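Local structure of type-iv like pilin ttha1222 (Thermus thermophilus, 5G2F) at residues 3-14 with 36-47. The protein is a type IV-like pilin linked to natural competence, whose soluble domain, described here, probably contributes to a pilus-like assembly involved in DNA uptake. Sequence-based numbering, arbitrary orientation.
Sequences NLAAGQSYVRNV and CLSGFGQRPKTV
From Thr46 beside Asn3 to Phe40 beside Val14, the loop 36-47 runs back along the helix 3-14 in the reverse chain direction, with the CA atoms of Gly7 and Val47 6.0 Å apart. Tyr10 reaches out of the helix into the curve of this loop. With CG anti to the backbone N (chi1 -178°), its ring extends away from the helix. Its OH donates to Cys36 O at 2.6 Å, approaching from outside the plane of that carbonyl. A water also gives a hydrogen to Tyr10 OH; it donates a second to Gly41 O and accepts from Phe40 N, so the phenol oxygen is held by two hydrogen bonds, directly to Cys36 and through the water to Phe40 and Gly41. One face of the ring carries Arg43 CG, 4.0 Å from the centroid in a CH-pi contact, while Val14 CG2 of the helix itself lies over the opposite face toward the rim. The Arg43 chain is bent at chi3 (48°), and its guanidinium stands nearly perpendicular to the tyrosine ring, with NE bonded to Leu37 O. Replacing Tyr10 with a phenylalanine would probably leave Cys36 O and the water without their phenol partner and the loop less firmly tied to the helix. Farther along, Val14 CG1 sits over a face of the Phe40 ring, 3.9 Å from its centroid. Toward the helix start, Pro44 CG packs on Ala6 CB at 4.0 Å, and Thr46 CG2 rests near Asn3 O while its OG1 bonds to Asp67 O. The Cys36-Cys50 disulfide fastens the loop to strand 47-54, and Val11 packs the helix on the sheet itself, as in type IV pilin globular domains, where the alpha-beta loop joins N-terminal helix to antiparallel sheet.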
# COMPACT_ATOMS: atom_id res chain seq x y z
N ASN A 3 -20.13 -14.96 -1.25
CA ASN A 3 -19.24 -13.82 -1.52
C ASN A 3 -19.17 -12.85 -0.35
O ASN A 3 -18.09 -12.36 -0.03
CB ASN A 3 -19.69 -13.05 -2.76
CG ASN A 3 -19.28 -13.73 -4.05
OD1 ASN A 3 -18.26 -14.39 -4.12
ND2 ASN A 3 -20.11 -13.60 -5.06
N LEU A 4 -20.32 -12.55 0.25
CA LEU A 4 -20.32 -11.70 1.42
C LEU A 4 -19.44 -12.34 2.47
O LEU A 4 -18.58 -11.67 3.05
CB LEU A 4 -21.74 -11.49 1.96
CG LEU A 4 -21.78 -10.72 3.29
CD1 LEU A 4 -21.13 -9.34 3.20
CD2 LEU A 4 -23.22 -10.62 3.80
N ALA A 5 -19.60 -13.64 2.70
CA ALA A 5 -18.72 -14.32 3.66
C ALA A 5 -17.24 -14.24 3.26
O ALA A 5 -16.39 -14.02 4.13
CB ALA A 5 -19.14 -15.76 3.88
N ALA A 6 -16.94 -14.38 1.97
CA ALA A 6 -15.54 -14.35 1.54
C ALA A 6 -14.96 -12.96 1.76
O ALA A 6 -13.81 -12.81 2.18
CB ALA A 6 -15.40 -14.79 0.09
N GLY A 7 -15.75 -11.93 1.48
CA GLY A 7 -15.29 -10.54 1.65
C GLY A 7 -15.10 -10.21 3.11
O GLY A 7 -14.10 -9.61 3.50
N GLN A 8 -16.06 -10.63 3.93
CA GLN A 8 -15.94 -10.48 5.37
C GLN A 8 -14.70 -11.14 5.95
O GLN A 8 -13.95 -10.52 6.71
CB GLN A 8 -17.19 -11.02 6.07
CG GLN A 8 -18.41 -10.14 5.92
CD GLN A 8 -19.69 -10.79 6.45
OE1 GLN A 8 -19.86 -12.02 6.37
NE2 GLN A 8 -20.61 -9.98 6.96
N SER A 9 -14.47 -12.39 5.57
CA SER A 9 -13.28 -13.11 5.98
C SER A 9 -11.99 -12.39 5.55
O SER A 9 -11.03 -12.29 6.33
CB SER A 9 -13.37 -14.55 5.41
OG SER A 9 -12.23 -15.32 5.74
N TYR A 10 -11.96 -11.84 4.34
CA TYR A 10 -10.78 -11.08 3.89
C TYR A 10 -10.52 -9.85 4.73
O TYR A 10 -9.40 -9.61 5.18
CB TYR A 10 -10.94 -10.68 2.42
CG TYR A 10 -9.77 -9.96 1.87
CD1 TYR A 10 -8.56 -10.64 1.66
CD2 TYR A 10 -9.82 -8.61 1.60
CE1 TYR A 10 -7.46 -9.98 1.18
CE2 TYR A 10 -8.72 -7.94 1.10
CZ TYR A 10 -7.54 -8.63 0.87
OH TYR A 10 -6.41 -7.96 0.41
N VAL A 11 -11.59 -9.10 5.02
CA VAL A 11 -11.47 -7.89 5.84
C VAL A 11 -10.93 -8.24 7.22
O VAL A 11 -10.08 -7.54 7.72
CB VAL A 11 -12.83 -7.13 5.91
CG1 VAL A 11 -12.78 -6.05 6.96
CG2 VAL A 11 -13.12 -6.54 4.53
N ARG A 12 -11.43 -9.33 7.82
CA ARG A 12 -10.94 -9.74 9.12
C ARG A 12 -9.47 -10.10 9.06
O ARG A 12 -8.71 -9.78 9.99
CB ARG A 12 -11.75 -10.90 9.71
CG ARG A 12 -13.15 -10.46 10.13
CD ARG A 12 -13.83 -11.51 11.01
NE ARG A 12 -15.16 -11.07 11.48
CZ ARG A 12 -15.36 -10.17 12.45
NH1 ARG A 12 -14.33 -9.61 13.10
NH2 ARG A 12 -16.61 -9.87 12.81
N ASN A 13 -9.05 -10.74 7.97
CA ASN A 13 -7.61 -11.04 7.78
C ASN A 13 -6.74 -9.80 7.60
O ASN A 13 -5.62 -9.76 8.13
CB ASN A 13 -7.41 -12.08 6.65
CG ASN A 13 -7.66 -13.49 7.13
OD1 ASN A 13 -7.38 -13.83 8.28
ND2 ASN A 13 -8.17 -14.34 6.24
N VAL A 14 -7.28 -8.76 6.93
CA VAL A 14 -6.59 -7.47 6.84
C VAL A 14 -6.39 -6.88 8.24
O VAL A 14 -5.30 -6.48 8.61
CB VAL A 14 -7.35 -6.47 5.93
CG1 VAL A 14 -6.73 -5.09 5.95
CG2 VAL A 14 -7.38 -7.00 4.51
N CYS A 36 -5.86 -2.02 0.73
CA CYS A 36 -5.78 -3.43 1.04
C CYS A 36 -6.18 -4.28 -0.17
O CYS A 36 -6.66 -5.38 -0.01
CB CYS A 36 -6.60 -3.75 2.29
SG CYS A 36 -8.15 -2.86 2.53
N LEU A 37 -5.97 -3.76 -1.38
CA LEU A 37 -6.15 -4.62 -2.56
C LEU A 37 -4.98 -5.60 -2.70
O LEU A 37 -5.13 -6.67 -3.32
CB LEU A 37 -6.31 -3.81 -3.84
CG LEU A 37 -7.64 -3.07 -3.98
CD1 LEU A 37 -7.59 -2.18 -5.21
CD2 LEU A 37 -8.85 -4.02 -4.03
N SER A 38 -3.83 -5.25 -2.13
CA SER A 38 -2.72 -6.18 -2.13
C SER A 38 -1.99 -6.20 -0.83
O SER A 38 -2.18 -5.31 -0.01
CB SER A 38 -1.75 -5.85 -3.29
OG SER A 38 -0.81 -4.88 -2.82
N GLY A 39 -1.14 -7.22 -0.65
CA GLY A 39 -0.29 -7.31 0.53
C GLY A 39 -0.98 -7.88 1.76
O GLY A 39 -0.43 -7.79 2.86
N PHE A 40 -2.16 -8.47 1.57
CA PHE A 40 -2.88 -9.10 2.65
C PHE A 40 -3.36 -10.49 2.35
O PHE A 40 -4.49 -10.89 2.71
CB PHE A 40 -4.06 -8.22 3.10
CG PHE A 40 -3.65 -6.90 3.68
CD1 PHE A 40 -3.31 -6.79 5.03
CD2 PHE A 40 -3.55 -5.78 2.90
CE1 PHE A 40 -2.92 -5.59 5.57
CE2 PHE A 40 -3.18 -4.58 3.44
CZ PHE A 40 -2.87 -4.48 4.79
N GLY A 41 -2.51 -11.27 1.69
CA GLY A 41 -2.84 -12.64 1.40
C GLY A 41 -3.72 -12.68 0.19
O GLY A 41 -3.84 -11.70 -0.55
N GLN A 42 -4.31 -13.84 -0.06
CA GLN A 42 -5.16 -14.04 -1.21
C GLN A 42 -6.42 -13.18 -1.06
O GLN A 42 -7.11 -13.28 -0.08
CB GLN A 42 -5.53 -15.51 -1.31
CG GLN A 42 -6.55 -15.84 -2.40
CD GLN A 42 -6.03 -15.67 -3.82
OE1 GLN A 42 -4.82 -15.78 -4.08
NE2 GLN A 42 -6.94 -15.39 -4.74
N ARG A 43 -6.70 -12.33 -2.04
CA ARG A 43 -7.90 -11.49 -2.03
C ARG A 43 -8.99 -12.13 -2.90
O ARG A 43 -8.78 -12.34 -4.09
CB ARG A 43 -7.58 -10.07 -2.54
CG ARG A 43 -8.81 -9.18 -2.61
CD ARG A 43 -8.53 -7.72 -2.97
NE ARG A 43 -7.66 -7.57 -4.13
CZ ARG A 43 -8.07 -7.68 -5.39
NH1 ARG A 43 -9.33 -7.95 -5.68
NH2 ARG A 43 -7.20 -7.53 -6.37
N PRO A 44 -10.15 -12.47 -2.32
CA PRO A 44 -11.22 -13.01 -3.18
C PRO A 44 -11.64 -12.00 -4.26
O PRO A 44 -11.61 -10.80 -4.03
CB PRO A 44 -12.38 -13.29 -2.20
CG PRO A 44 -11.76 -13.28 -0.84
CD PRO A 44 -10.55 -12.40 -0.91
N LYS A 45 -12.05 -12.47 -5.44
CA LYS A 45 -12.28 -11.55 -6.55
C LYS A 45 -13.52 -10.69 -6.30
O LYS A 45 -13.64 -9.61 -6.86
CB LYS A 45 -12.33 -12.28 -7.90
CG LYS A 45 -13.43 -13.31 -8.03
CD LYS A 45 -13.41 -13.98 -9.41
CE LYS A 45 -14.20 -15.28 -9.38
NZ LYS A 45 -15.54 -15.07 -8.77
N THR A 46 -14.40 -11.12 -5.40
CA THR A 46 -15.53 -10.28 -4.98
C THR A 46 -15.07 -8.91 -4.42
O THR A 46 -15.80 -7.92 -4.54
CB THR A 46 -16.49 -10.99 -3.98
OG1 THR A 46 -17.64 -10.17 -3.75
CG2 THR A 46 -15.83 -11.27 -2.63
N VAL A 47 -13.90 -8.86 -3.81
CA VAL A 47 -13.40 -7.61 -3.26
C VAL A 47 -12.80 -6.75 -4.37
O VAL A 47 -11.72 -7.05 -4.89
CB VAL A 47 -12.36 -7.82 -2.16
CG1 VAL A 47 -11.92 -6.48 -1.60
CG2 VAL A 47 -12.93 -8.70 -1.05
O HOH W 1 -4.06 -8.99 -0.69